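Local structure of L-glyceraldehyde 3-phosphate reductase (Clostridium beijerinckii, 6HG6) at residues Pro26-Leu32 against Gly56-Leu62; Leu129-Asp133 against Gly160-Tyr164; Gly218-Pro224 against Glu291-Leu296. The protein binds NADPH and probably uses it to reduce aldehydes such as furfural, as an aldo-keto reductase with a TIM-barrel fold. One frame throughout, in Å; residues are numbered along the deposited sequence.

Interaction 1 of 3, residues Pro26-Leu32 against Gly56-Leu62. With NDP (NADPH dihydro-nicotinamide-adenine-dinucleotide phosphate), chain B.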
loop_
_atom_site.group_PDB
_atom_site.type_symbol
_atom_site.label_atom_id
_atom_site.label_comp_id
_atom_site.label_asym_id
_atom_site.label_seq_id
_atom_site.Cartn_x
_atom_site.Cartn_y
_atom_site.Cartn_z
ATOM N N PRO A 26 -4.476 6.714 6.729
ATOM C CA PRO A 26 -3.858 6.413 8.019
ATOM C C PRO A 26 -2.354 6.260 7.725
ATOM O O PRO A 26 -1.998 5.779 6.647
ATOM C CB PRO A 26 -4.415 5.029 8.384
ATOM C CG PRO A 26 -4.697 4.390 7.012
ATOM C CD PRO A 26 -5.209 5.558 6.190
ATOM N N MET A 27 -1.496 6.584 8.675
ATOM C CA MET A 27 -0.041 6.462 8.449
ATOM C C MET A 27 0.330 4.993 8.274
ATOM O O MET A 27 1.323 4.743 7.603
ATOM C CB MET A 27 0.759 7.102 9.576
ATOM C CG MET A 27 0.701 8.591 9.491
ATOM S SD MET A 27 1.803 9.333 10.748
ATOM C CE MET A 27 3.418 8.946 10.098
ATOM N N ILE A 28 -0.478 4.087 8.808
ATOM C CA ILE A 28 -0.397 2.621 8.545
ATOM C C ILE A 28 -1.652 2.215 7.775
ATOM O O ILE A 28 -2.724 2.414 8.301
ATOM C CB ILE A 28 -0.267 1.759 9.832
ATOM C CG1 ILE A 28 0.886 2.187 10.735
ATOM C CG2 ILE A 28 -0.128 0.303 9.446
ATOM C CD1 ILE A 28 2.185 2.202 10.006
ATOM N N SER A 29 -1.471 1.651 6.583
ATOM C CA SER A 29 -2.526 1.060 5.738
ATOM C C SER A 29 -2.357 -0.453 5.764
ATOM O O SER A 29 -1.188 -0.930 5.954
ATOM C CB SER A 29 -2.488 1.594 4.332
ATOM O OG SER A 29 -2.732 3.000 4.303
ATOM N N PHE A 30 -3.446 -1.170 5.480
ATOM C CA PHE A 30 -3.453 -2.636 5.555
ATOM C C PHE A 30 -3.646 -3.205 4.153
ATOM O O PHE A 30 -4.619 -2.859 3.478
ATOM C CB PHE A 30 -4.511 -3.096 6.549
ATOM C CG PHE A 30 -4.384 -4.558 6.810
ATOM C CD1 PHE A 30 -3.308 -5.031 7.559
ATOM C CD2 PHE A 30 -5.252 -5.450 6.225
ATOM C CE1 PHE A 30 -3.115 -6.394 7.722
ATOM C CE2 PHE A 30 -5.067 -6.817 6.416
ATOM C CZ PHE A 30 -4.028 -7.271 7.183
ATOM N N GLY A 31 -2.745 -4.089 3.753
ATOM C CA GLY A 31 -2.792 -4.702 2.417
ATOM C C GLY A 31 -3.209 -6.149 2.465
ATOM O O GLY A 31 -2.844 -6.850 3.440
ATOM N N LEU A 32 -3.904 -6.617 1.422
ATOM C CA LEU A 32 -4.421 -8.000 1.385
ATOM C C LEU A 32 -3.642 -8.852 0.374
ATOM O O LEU A 32 -4.146 -9.917 -0.042
ATOM C CB LEU A 32 -5.931 -7.951 1.113
ATOM C CG LEU A 32 -6.811 -7.635 2.311
ATOM C CD1 LEU A 32 -6.724 -6.171 2.682
ATOM C CD2 LEU A 32 -8.263 -7.978 1.965
ATOM N N GLY A 56 -7.650 2.045 13.967
ATOM C CA GLY A 56 -7.706 3.269 13.144
ATOM C C GLY A 56 -7.184 3.110 11.757
ATOM O O GLY A 56 -7.147 4.117 11.043
ATOM N N ILE A 57 -6.872 1.887 11.316
ATOM C CA ILE A 57 -6.479 1.645 9.913
ATOM C C ILE A 57 -7.758 1.681 9.075
ATOM O O ILE A 57 -8.582 0.757 9.156
ATOM C CB ILE A 57 -5.679 0.361 9.724
ATOM C CG1 ILE A 57 -4.430 0.441 10.598
ATOM C CG2 ILE A 57 -5.339 0.240 8.275
ATOM C CD1 ILE A 57 -3.681 -0.881 10.706
ATOM N N THR A 58 -7.910 2.741 8.280
ATOM C CA THR A 58 -9.139 2.971 7.504
ATOM C C THR A 58 -8.935 2.580 6.051
ATOM O O THR A 58 -9.905 2.749 5.252
ATOM C CB THR A 58 -9.534 4.442 7.612
ATOM O OG1 THR A 58 -8.434 5.257 7.184
ATOM C CG2 THR A 58 -9.925 4.786 9.015
ATOM N N HIS A 59 -7.718 2.238 5.675
ATOM C CA HIS A 59 -7.392 1.973 4.261
ATOM C C HIS A 59 -7.016 0.510 4.092
ATOM O O HIS A 59 -6.079 0.054 4.766
ATOM C CB HIS A 59 -6.346 2.942 3.763
ATOM C CG HIS A 59 -5.894 2.642 2.388
ATOM N ND1 HIS A 59 -6.794 2.170 1.409
ATOM C CD2 HIS A 59 -4.697 2.785 1.779
ATOM C CE1 HIS A 59 -6.112 2.002 0.278
ATOM N NE2 HIS A 59 -4.847 2.405 0.463
ATOM N N PHE A 60 -7.796 -0.179 3.264
ATOM C CA PHE A 60 -7.603 -1.574 2.841
ATOM C C PHE A 60 -7.205 -1.553 1.372
ATOM O O PHE A 60 -7.962 -1.028 0.531
ATOM C CB PHE A 60 -8.851 -2.418 3.118
ATOM C CG PHE A 60 -9.085 -2.585 4.591
ATOM C CD1 PHE A 60 -9.806 -1.631 5.282
ATOM C CD2 PHE A 60 -8.528 -3.631 5.304
ATOM C CE1 PHE A 60 -9.993 -1.744 6.649
ATOM C CE2 PHE A 60 -8.706 -3.745 6.676
ATOM C CZ PHE A 60 -9.458 -2.810 7.347
ATOM N N ASP A 61 -6.040 -2.124 1.089
ATOM C CA ASP A 61 -5.457 -2.111 -0.274
ATOM C C ASP A 61 -5.575 -3.503 -0.878
ATOM O O ASP A 61 -5.107 -4.487 -0.291
ATOM C CB ASP A 61 -3.996 -1.652 -0.228
ATOM C CG ASP A 61 -3.354 -1.550 -1.590
ATOM O OD1 ASP A 61 -3.723 -0.615 -2.370
ATOM O OD2 ASP A 61 -2.598 -2.509 -1.921
ATOM N N LEU A 62 -6.212 -3.563 -2.029
ATOM C CA LEU A 62 -6.350 -4.786 -2.828
ATOM C C LEU A 62 -5.847 -4.533 -4.234
ATOM O O LEU A 62 -5.437 -3.404 -4.587
ATOM C CB LEU A 62 -7.817 -5.200 -2.830
ATOM C CG LEU A 62 -8.325 -5.624 -1.468
ATOM C CD1 LEU A 62 -9.016 -4.431 -0.795
ATOM C CD2 LEU A 62 -9.252 -6.791 -1.614
HETATM P PA NDP B . 5.409 -5.993 4.725
HETATM O O1A NDP B . 6.741 -5.672 4.133
HETATM O O2A NDP B . 4.744 -5.186 5.793
HETATM O O5B NDP B . 5.363 -7.548 5.137
HETATM C C5B NDP B . 4.163 -8.085 5.755
HETATM C C4B NDP B . 4.484 -9.405 6.405
HETATM O O4B NDP B . 5.572 -9.193 7.342
HETATM C C3B NDP B . 3.367 -10.062 7.229
HETATM O O3B NDP B . 2.512 -10.903 6.459
HETATM C C2B NDP B . 4.179 -10.865 8.236
HETATM O O2B NDP B . 4.630 -12.041 7.570
HETATM C C1B NDP B . 5.356 -9.938 8.516
HETATM N N9A NDP B . 5.164 -8.979 9.598
HETATM C C8A NDP B . 4.288 -7.923 9.634
HETATM N N7A NDP B . 4.386 -7.200 10.723
HETATM C C5A NDP B . 5.392 -7.815 11.453
HETATM C C6A NDP B . 5.970 -7.525 12.704
HETATM N N6A NDP B . 5.598 -6.499 13.466
HETATM N N1A NDP B . 6.967 -8.337 13.142
HETATM C C2A NDP B . 7.336 -9.367 12.367
HETATM N N3A NDP B . 6.871 -9.731 11.174
HETATM C C4A NDP B . 5.890 -8.907 10.764
HETATM O O3 NDP B . 4.327 -5.941 3.524
HETATM P PN NDP B . 3.986 -6.856 2.255
HETATM O O1N NDP B . 3.092 -7.952 2.731
HETATM O O2N NDP B . 5.215 -7.183 1.470
HETATM O O5D NDP B . 3.114 -5.811 1.391
HETATM C C5D NDP B . 2.096 -5.046 2.086
HETATM C C4D NDP B . 1.027 -4.633 1.101
HETATM O O4D NDP B . 1.617 -3.808 0.080
HETATM C C3D NDP B . 0.367 -5.752 0.300
HETATM O O3D NDP B . -0.599 -6.430 1.090
HETATM C C2D NDP B . -0.223 -4.938 -0.858
HETATM O O2D NDP B . -1.412 -4.311 -0.454
HETATM C C1D NDP B . 0.871 -3.908 -1.123
HETATM N N1N NDP B . 1.778 -4.317 -2.225
HETATM C C2N NDP B . 1.748 -3.637 -3.419
HETATM C C3N NDP B . 2.343 -4.117 -4.554
HETATM C C7N NDP B . 2.255 -3.311 -5.823
HETATM O O7N NDP B . 1.556 -2.282 -5.878
HETATM N N7N NDP B . 2.932 -3.771 -6.874
HETATM C C4N NDP B . 3.060 -5.436 -4.454
HETATM C C5N NDP B . 3.203 -5.973 -3.084
HETATM C C6N NDP B . 2.648 -5.377 -2.052
HETATM P P2B NDP B . 4.815 -13.373 8.466
HETATM O O1X NDP B . 3.902 -13.411 9.675
HETATM O O2X NDP B . 4.520 -14.509 7.499
HETATM O O3X NDP B . 6.286 -13.295 8.850
#

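Interaction 2 of 3, residues Leu129-Asp133 against Gly160-Tyr164. With EDO (1,2-ethanediol), chain G.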
loop_
_atom_site.group_PDB
_atom_site.type_symbol
_atom_site.label_atom_id
_atom_site.label_comp_id
_atom_site.label_asym_id
_atom_site.label_seq_id
_atom_site.Cartn_x
_atom_site.Cartn_y
_atom_site.Cartn_z
ATOM N N LEU A 129 -19.089 -3.844 -4.443
ATOM C CA LEU A 129 -19.026 -2.376 -4.251
ATOM C C LEU A 129 -19.599 -1.663 -5.476
ATOM O O LEU A 129 -19.537 -2.210 -6.618
ATOM C CB LEU A 129 -17.575 -1.905 -4.079
ATOM C CG LEU A 129 -16.858 -2.316 -2.790
ATOM C CD1 LEU A 129 -15.385 -1.960 -2.848
ATOM C CD2 LEU A 129 -17.554 -1.733 -1.586
ATOM N N GLU A 130 -20.095 -0.463 -5.235
ATOM C CA GLU A 130 -20.537 0.472 -6.294
ATOM C C GLU A 130 -19.302 1.168 -6.874
ATOM O O GLU A 130 -19.275 1.462 -8.069
ATOM C CB GLU A 130 -21.531 1.470 -5.707
ATOM C CG GLU A 130 -22.378 2.147 -6.756
ATOM C CD GLU A 130 -23.349 1.257 -7.512
ATOM O OE1 GLU A 130 -23.788 0.219 -6.925
ATOM O OE2 GLU A 130 -23.641 1.589 -8.710
ATOM N N TYR A 131 -18.295 1.412 -6.041
ATOM C CA TYR A 131 -17.057 2.068 -6.457
ATOM C C TYR A 131 -15.966 1.726 -5.484
ATOM O O TYR A 131 -16.249 1.398 -4.358
ATOM C CB TYR A 131 -17.209 3.584 -6.546
ATOM C CG TYR A 131 -17.671 4.244 -5.286
ATOM C CD1 TYR A 131 -16.798 4.630 -4.296
ATOM C CD2 TYR A 131 -19.019 4.520 -5.094
ATOM C CE1 TYR A 131 -17.241 5.235 -3.142
ATOM C CE2 TYR A 131 -19.469 5.121 -3.928
ATOM C CZ TYR A 131 -18.577 5.467 -2.936
ATOM O OH TYR A 131 -19.014 6.096 -1.799
ATOM N N VAL A 132 -14.753 1.819 -5.968
ATOM C CA VAL A 132 -13.569 1.804 -5.093
ATOM C C VAL A 132 -13.168 3.269 -4.825
ATOM O O VAL A 132 -13.474 4.186 -5.630
ATOM C CB VAL A 132 -12.396 1.016 -5.681
ATOM C CG1 VAL A 132 -12.717 -0.468 -5.712
ATOM C CG2 VAL A 132 -11.944 1.551 -7.041
ATOM N N ASP A 133 -12.489 3.502 -3.732
ATOM C CA ASP A 133 -12.037 4.883 -3.412
ATOM C C ASP A 133 -10.887 5.252 -4.325
ATOM O O ASP A 133 -10.853 6.415 -4.752
ATOM C CB ASP A 133 -11.677 4.988 -1.935
ATOM C CG ASP A 133 -12.918 4.687 -1.108
ATOM O OD1 ASP A 133 -13.749 5.590 -0.933
ATOM O OD2 ASP A 133 -13.069 3.510 -0.706
ATOM N N GLY A 160 -18.178 6.859 -12.287
ATOM C CA GLY A 160 -18.616 6.712 -10.892
ATOM C C GLY A 160 -18.196 5.386 -10.278
ATOM O O GLY A 160 -18.764 5.011 -9.206
ATOM N N LYS A 161 -17.210 4.728 -10.875
ATOM C CA LYS A 161 -16.701 3.430 -10.384
ATOM C C LYS A 161 -15.455 3.588 -9.515
ATOM O O LYS A 161 -15.061 2.576 -8.856
ATOM C CB LYS A 161 -16.507 2.503 -11.575
ATOM C CG LYS A 161 -17.808 2.040 -12.175
ATOM C CD LYS A 161 -17.606 1.263 -13.431
ATOM C CE LYS A 161 -18.940 0.787 -14.000
ATOM N NZ LYS A 161 -18.703 0.076 -15.270
ATOM N N ALA A 162 -14.865 4.790 -9.469
ATOM C CA ALA A 162 -13.684 5.104 -8.647
ATOM C C ALA A 162 -13.780 6.553 -8.214
ATOM O O ALA A 162 -14.224 7.360 -9.015
ATOM C CB ALA A 162 -12.381 4.873 -9.396
ATOM N N LEU A 163 -13.431 6.870 -6.974
ATOM C CA LEU A 163 -13.443 8.297 -6.552
ATOM C C LEU A 163 -12.176 8.991 -7.035
ATOM O O LEU A 163 -12.258 10.137 -7.445
ATOM C CB LEU A 163 -13.563 8.395 -5.041
ATOM C CG LEU A 163 -14.882 7.877 -4.495
ATOM C CD1 LEU A 163 -15.009 8.108 -2.998
ATOM C CD2 LEU A 163 -16.034 8.550 -5.198
ATOM N N TYR A 164 -11.049 8.306 -6.927
ATOM C CA TYR A 164 -9.730 8.857 -7.264
ATOM C C TYR A 164 -8.919 7.860 -8.066
ATOM O O TYR A 164 -9.110 6.646 -7.887
ATOM C CB TYR A 164 -8.951 9.136 -5.990
ATOM C CG TYR A 164 -9.535 10.162 -5.040
ATOM C CD1 TYR A 164 -10.341 9.742 -4.005
ATOM C CD2 TYR A 164 -9.144 11.493 -5.031
ATOM C CE1 TYR A 164 -10.833 10.619 -3.054
ATOM C CE2 TYR A 164 -9.614 12.396 -4.069
ATOM C CZ TYR A 164 -10.427 11.932 -3.041
ATOM O OH TYR A 164 -10.877 12.766 -2.065
HETATM C C1 EDO G . -21.637 -0.713 -1.024
HETATM O O1 EDO G . -21.091 0.013 -2.118
HETATM C C2 EDO G . -20.691 -0.899 0.098
HETATM O O2 EDO G . -20.822 -2.149 0.769
#

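Interaction 3 of 3, residues Gly218-Pro224 against Glu291-Leu296. With NDP (NADPH dihydro-nicotinamide-adenine-dinucleotide phosphate), chain B.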
loop_
_atom_site.group_PDB
_atom_site.type_symbol
_atom_site.label_atom_id
_atom_site.label_comp_id
_atom_site.label_asym_id
_atom_site.label_seq_id
_atom_site.Cartn_x
_atom_site.Cartn_y
_atom_site.Cartn_z
ATOM N N GLY A 218 0.589 11.999 -3.254
ATOM C CA GLY A 218 0.937 11.144 -2.120
ATOM C C GLY A 218 1.778 9.960 -2.564
ATOM O O GLY A 218 1.881 9.669 -3.787
ATOM N N ILE A 219 2.395 9.325 -1.581
ATOM C CA ILE A 219 3.114 8.052 -1.781
ATOM C C ILE A 219 2.647 7.092 -0.707
ATOM O O ILE A 219 2.690 7.430 0.464
ATOM C CB ILE A 219 4.638 8.205 -1.706
ATOM C CG1 ILE A 219 5.146 9.266 -2.679
ATOM C CG2 ILE A 219 5.280 6.822 -1.928
ATOM C CD1 ILE A 219 6.559 9.663 -2.492
ATOM N N ILE A 220 2.343 5.871 -1.095
ATOM C CA ILE A 220 2.071 4.803 -0.097
ATOM C C ILE A 220 3.132 3.750 -0.399
ATOM O O ILE A 220 3.276 3.316 -1.553
ATOM C CB ILE A 220 0.590 4.335 -0.108
ATOM C CG1 ILE A 220 0.397 3.226 0.921
ATOM C CG2 ILE A 220 0.074 3.885 -1.478
ATOM C CD1 ILE A 220 -1.059 2.827 1.114
ATOM N N ALA A 221 3.971 3.466 0.587
ATOM C CA ALA A 221 5.135 2.588 0.442
ATOM C C ALA A 221 4.738 1.156 0.742
ATOM O O ALA A 221 4.191 0.899 1.812
ATOM C CB ALA A 221 6.198 3.047 1.396
ATOM N N PHE A 222 5.075 0.226 -0.133
ATOM C CA PHE A 222 4.816 -1.186 0.202
ATOM C C PHE A 222 6.108 -1.970 0.354
ATOM O O PHE A 222 7.207 -1.488 -0.023
ATOM C CB PHE A 222 3.848 -1.771 -0.792
ATOM C CG PHE A 222 4.385 -1.998 -2.167
ATOM C CD1 PHE A 222 5.018 -3.184 -2.483
ATOM C CD2 PHE A 222 4.080 -1.106 -3.183
ATOM C CE1 PHE A 222 5.431 -3.429 -3.787
ATOM C CE2 PHE A 222 4.468 -1.373 -4.494
ATOM C CZ PHE A 222 5.157 -2.512 -4.792
ATOM N N SER A 223 5.973 -3.174 0.916
ATOM C CA SER A 223 7.080 -4.091 1.258
ATOM C C SER A 223 8.114 -3.382 2.127
ATOM O O SER A 223 9.312 -3.526 1.887
ATOM C CB SER A 223 7.741 -4.629 0.031
ATOM O OG SER A 223 8.750 -5.536 0.410
ATOM N N PRO A 224 7.693 -2.616 3.159
ATOM C CA PRO A 224 8.652 -1.938 4.040
ATOM C C PRO A 224 9.547 -2.882 4.859
ATOM O O PRO A 224 10.552 -2.405 5.392
ATOM C CB PRO A 224 7.742 -1.197 5.024
ATOM C CG PRO A 224 6.463 -2.026 5.017
ATOM C CD PRO A 224 6.301 -2.386 3.564
ATOM N N GLU A 291 6.793 13.457 2.453
ATOM C CA GLU A 291 6.245 13.105 1.122
ATOM C C GLU A 291 5.786 11.643 1.106
ATOM O O GLU A 291 5.046 11.262 0.204
ATOM C CB GLU A 291 7.192 13.392 -0.036
ATOM C CG GLU A 291 8.540 12.694 0.050
ATOM C CD GLU A 291 9.629 13.475 0.754
ATOM O OE1 GLU A 291 9.351 14.192 1.797
ATOM O OE2 GLU A 291 10.785 13.373 0.246
ATOM N N VAL A 292 6.153 10.831 2.091
ATOM C CA VAL A 292 5.603 9.448 2.156
ATOM C C VAL A 292 4.351 9.539 3.023
ATOM O O VAL A 292 4.446 9.904 4.193
ATOM C CB VAL A 292 6.615 8.418 2.676
ATOM C CG1 VAL A 292 5.946 7.061 2.828
ATOM C CG2 VAL A 292 7.789 8.343 1.711
ATOM N N THR A 293 3.214 9.295 2.429
ATOM C CA THR A 293 1.911 9.499 3.113
ATOM C C THR A 293 1.627 8.374 4.113
ATOM O O THR A 293 1.257 8.634 5.259
ATOM C CB THR A 293 0.788 9.541 2.087
ATOM O OG1 THR A 293 1.156 10.408 1.012
ATOM C CG2 THR A 293 -0.520 9.952 2.736
ATOM N N SER A 294 1.881 7.150 3.705
ATOM C CA SER A 294 1.463 5.947 4.451
ATOM C C SER A 294 2.394 4.792 4.139
ATOM O O SER A 294 3.050 4.773 3.083
ATOM C CB SER A 294 0.050 5.561 4.028
ATOM O OG SER A 294 -0.498 4.531 4.824
ATOM N N VAL A 295 2.472 3.884 5.080
ATOM C CA VAL A 295 3.205 2.612 4.825
ATOM C C VAL A 295 2.162 1.491 4.833
ATOM O O VAL A 295 1.323 1.406 5.773
ATOM C CB VAL A 295 4.330 2.380 5.833
ATOM C CG1 VAL A 295 3.806 2.319 7.251
ATOM C CG2 VAL A 295 5.109 1.123 5.476
ATOM N N LEU A 296 2.273 0.641 3.831
ATOM C CA LEU A 296 1.332 -0.459 3.622
ATOM C C LEU A 296 1.920 -1.724 4.215
ATOM O O LEU A 296 3.046 -2.128 3.817
ATOM C CB LEU A 296 1.144 -0.403 2.103
ATOM C CG LEU A 296 0.009 -1.141 1.477
ATOM C CD1 LEU A 296 -1.293 -1.073 2.244
ATOM C CD2 LEU A 296 -0.111 -0.667 0.057
HETATM P PA NDP B . 5.409 -5.993 4.725
HETATM O O1A NDP B . 6.741 -5.672 4.133
HETATM O O2A NDP B . 4.744 -5.186 5.793
HETATM O O5B NDP B . 5.363 -7.548 5.137
HETATM C C5B NDP B . 4.163 -8.085 5.755
HETATM C C4B NDP B . 4.484 -9.405 6.405
HETATM O O4B NDP B . 5.572 -9.193 7.342
HETATM C C3B NDP B . 3.367 -10.062 7.229
HETATM O O3B NDP B . 2.512 -10.903 6.459
HETATM C C2B NDP B . 4.179 -10.865 8.236
HETATM O O2B NDP B . 4.630 -12.041 7.570
HETATM C C1B NDP B . 5.356 -9.938 8.516
HETATM N N9A NDP B . 5.164 -8.979 9.598
HETATM C C8A NDP B . 4.288 -7.923 9.634
HETATM N N7A NDP B . 4.386 -7.200 10.723
HETATM C C5A NDP B . 5.392 -7.815 11.453
HETATM C C6A NDP B . 5.970 -7.525 12.704
HETATM N N6A NDP B . 5.598 -6.499 13.466
HETATM N N1A NDP B . 6.967 -8.337 13.142
HETATM C C2A NDP B . 7.336 -9.367 12.367
HETATM N N3A NDP B . 6.871 -9.731 11.174
HETATM C C4A NDP B . 5.890 -8.907 10.764
HETATM O O3 NDP B . 4.327 -5.941 3.524
HETATM P PN NDP B . 3.986 -6.856 2.255
HETATM O O1N NDP B . 3.092 -7.952 2.731
HETATM O O2N NDP B . 5.215 -7.183 1.470
HETATM O O5D NDP B . 3.114 -5.811 1.391
HETATM C C5D NDP B . 2.096 -5.046 2.086
HETATM C C4D NDP B . 1.027 -4.633 1.101
HETATM O O4D NDP B . 1.617 -3.808 0.080
HETATM C C3D NDP B . 0.367 -5.752 0.300
HETATM O O3D NDP B . -0.599 -6.430 1.090
HETATM C C2D NDP B . -0.223 -4.938 -0.858
HETATM O O2D NDP B . -1.412 -4.311 -0.454
HETATM C C1D NDP B . 0.871 -3.908 -1.123
HETATM N N1N NDP B . 1.778 -4.317 -2.225
HETATM C C2N NDP B . 1.748 -3.637 -3.419
HETATM C C3N NDP B . 2.343 -4.117 -4.554
HETATM C C7N NDP B . 2.255 -3.311 -5.823
HETATM O O7N NDP B . 1.556 -2.282 -5.878
HETATM N N7N NDP B . 2.932 -3.771 -6.874
HETATM C C4N NDP B . 3.060 -5.436 -4.454
HETATM C C5N NDP B . 3.203 -5.973 -3.084
HETATM C C6N NDP B . 2.648 -5.377 -2.052
HETATM P P2B NDP B . 4.815 -13.373 8.466
HETATM O O1X NDP B . 3.902 -13.411 9.675
HETATM O O2X NDP B . 4.520 -14.509 7.499
HETATM O O3X NDP B . 6.286 -13.295 8.850
#

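Interaction 1 of 3, residues Pro26-Leu32 against Gly56-Leu62
Phe30 CG is anti to the backbone N (chi1 -171°), whereas in Phe60, its neighbour on the adjacent strand, CG is anti to the carbonyl carbon (chi1 -68°). The two rings meet where Phe30 CD2 and Phe60 CD2 are 3.9 Å apart, with Phe60 at the edge of the Phe30 ring. Leu32 CD1 reaches the edge of the Phe60 ring, and its other methyl, CD2, rests on Leu62 CD2. At the far end of this apolar row Ile57 CG2 lies against Phe30 CB at 3.8 Å. The backbones of 28-31 and 59-61 run parallel, paired by Phe30 N to His59 O (3.0 Å, nearly straight at 173°), Asp61 N to Phe30 O and Leu32 N to Asp61 O. On the other face, Asp61 OD2 accepts a hydrogen bond of 2.6 Å from the NADPH ribose hydroxyl O2D, and Gly31, bare of a side chain, lets ribose O3D come within 3.0 Å of its carbonyl C. Lys97 forms a salt bridge with Asp61 OD2, and Ser95 is hydrogen-bonded to Asp61 OD1, so both carboxylate oxygens are engaged. This grip fixes the rotation of the carboxylate and with it the position of the cofactor's nicotinamide ribose.

Interaction 2 of 3, residues Leu129-Asp133 against Gly160-Tyr164
Val132 donates its backbone N-H to Lys161 O at 3.0 Å, from well above the carbonyl plane, and Lys161 O also receives a CA-H contact from Tyr131. One step on, Leu163 N returns a bond to Val132 O (3.0 Å), this time lying in the plane of the carbonyl, while the same oxygen meets Ala162 CA. Tyr164 N then binds Asp133 O at 2.9 Å; its N-H points less directly, with an angle of 135°, and the oxygen also sits at the edge of the Tyr164 ring, 3.4 Å from CD1. The acidic end of Asp133 is satisfied elsewhere: OD2 takes a salt bridge from Arg89 and a hydrogen bond from Ile94 N, while OD1 lies beside the Leu163 methyl CD1. Arg89 also donates to Tyr131 O. Lys161, fully extended, is salt-bridged through NZ to Asp121. At the outer end, Glu130 N makes a weak bond to an ethanediol oxygen, O1, probably from the crystallisation liquor. Tyr131 CG sits between the backbone N and the carbonyl carbon (chi1 57°), which lets Leu163 CD2 sit over one ring face, toward the rim, while Leu163 CD1 comes 3.6 Å from Tyr131 CE1. On the reverse side of the sheet, Val132 CG2 approaches Ala162 CB. This is the opening of a beta-alpha-beta crossover whose connection includes helix 146-158, at the N-terminal end of neighbouring TIM-barrel strands.

Interaction 3 of 3, residues Gly218-Pro224 against Glu291-Leu296
Pro224 presses its ring against Val295, with CG only 3.5 Å from the methyl CG2, a tighter fit than usual for carbons; Leu283 of helix 278-286 touches both residues. The small side chain of Ala221 makes a shallower meeting on the same face, its CB 4.3 Å from Val292 CG1. Across the sheet Ile220 stretches its chain (chi1 179°, chi2 172°) until CD1 nestles at 3.8 Å from Leu296 CD2, with Ser294 CB beside CG1. At the other end of the pair, Ile219 lays CG1 and CD1 over the carbonyl oxygen of Glu291. Here Thr293 OG1 fits over the bare CA of Gly218 and accepts the N-H of Ile219 at 3.1 Å, while Ile219 O is held by Thr293 N. Ala221 then bonds both ways, through N to Ser294 O and through O to Leu296 N (2.8 Å, 170°). At the C-terminal ends of the strands, C3N of NADPH lies over the centre of the Phe222 ring, 3.1 Å above its plane, and Leu296 CG backs the adjoining ribose at O4D. This is consistent with the aldo-keto reductase cofactor site of a TIM barrel, where an aromatic side chain commonly stacks on the nicotinamide.

All three interactions are parallel pairings within one closed eight-stranded barrel. Interactions 1 and 3 are the nearer pair, with centres about 11 Å apart, because strands 28-31 and 294-297 are neighbours where the barrel closes. There Ser294 OG probably hydrogen-bonds to Pro26 O at 2.7 Å and to Ser29 OG at 2.8 Å. Both contacts touch NADPH: interaction 1 hydrogen-bonds one ribose hydroxyl, O2D, and packs against the other, and interaction 3 supports the nicotinamide and the same ribose. Interaction 2 lies apart, its centre about 17 Å from that of interaction 1 and 21 Å from that of interaction 3, and the Val132 side chain stays about 13 Å from the cofactor.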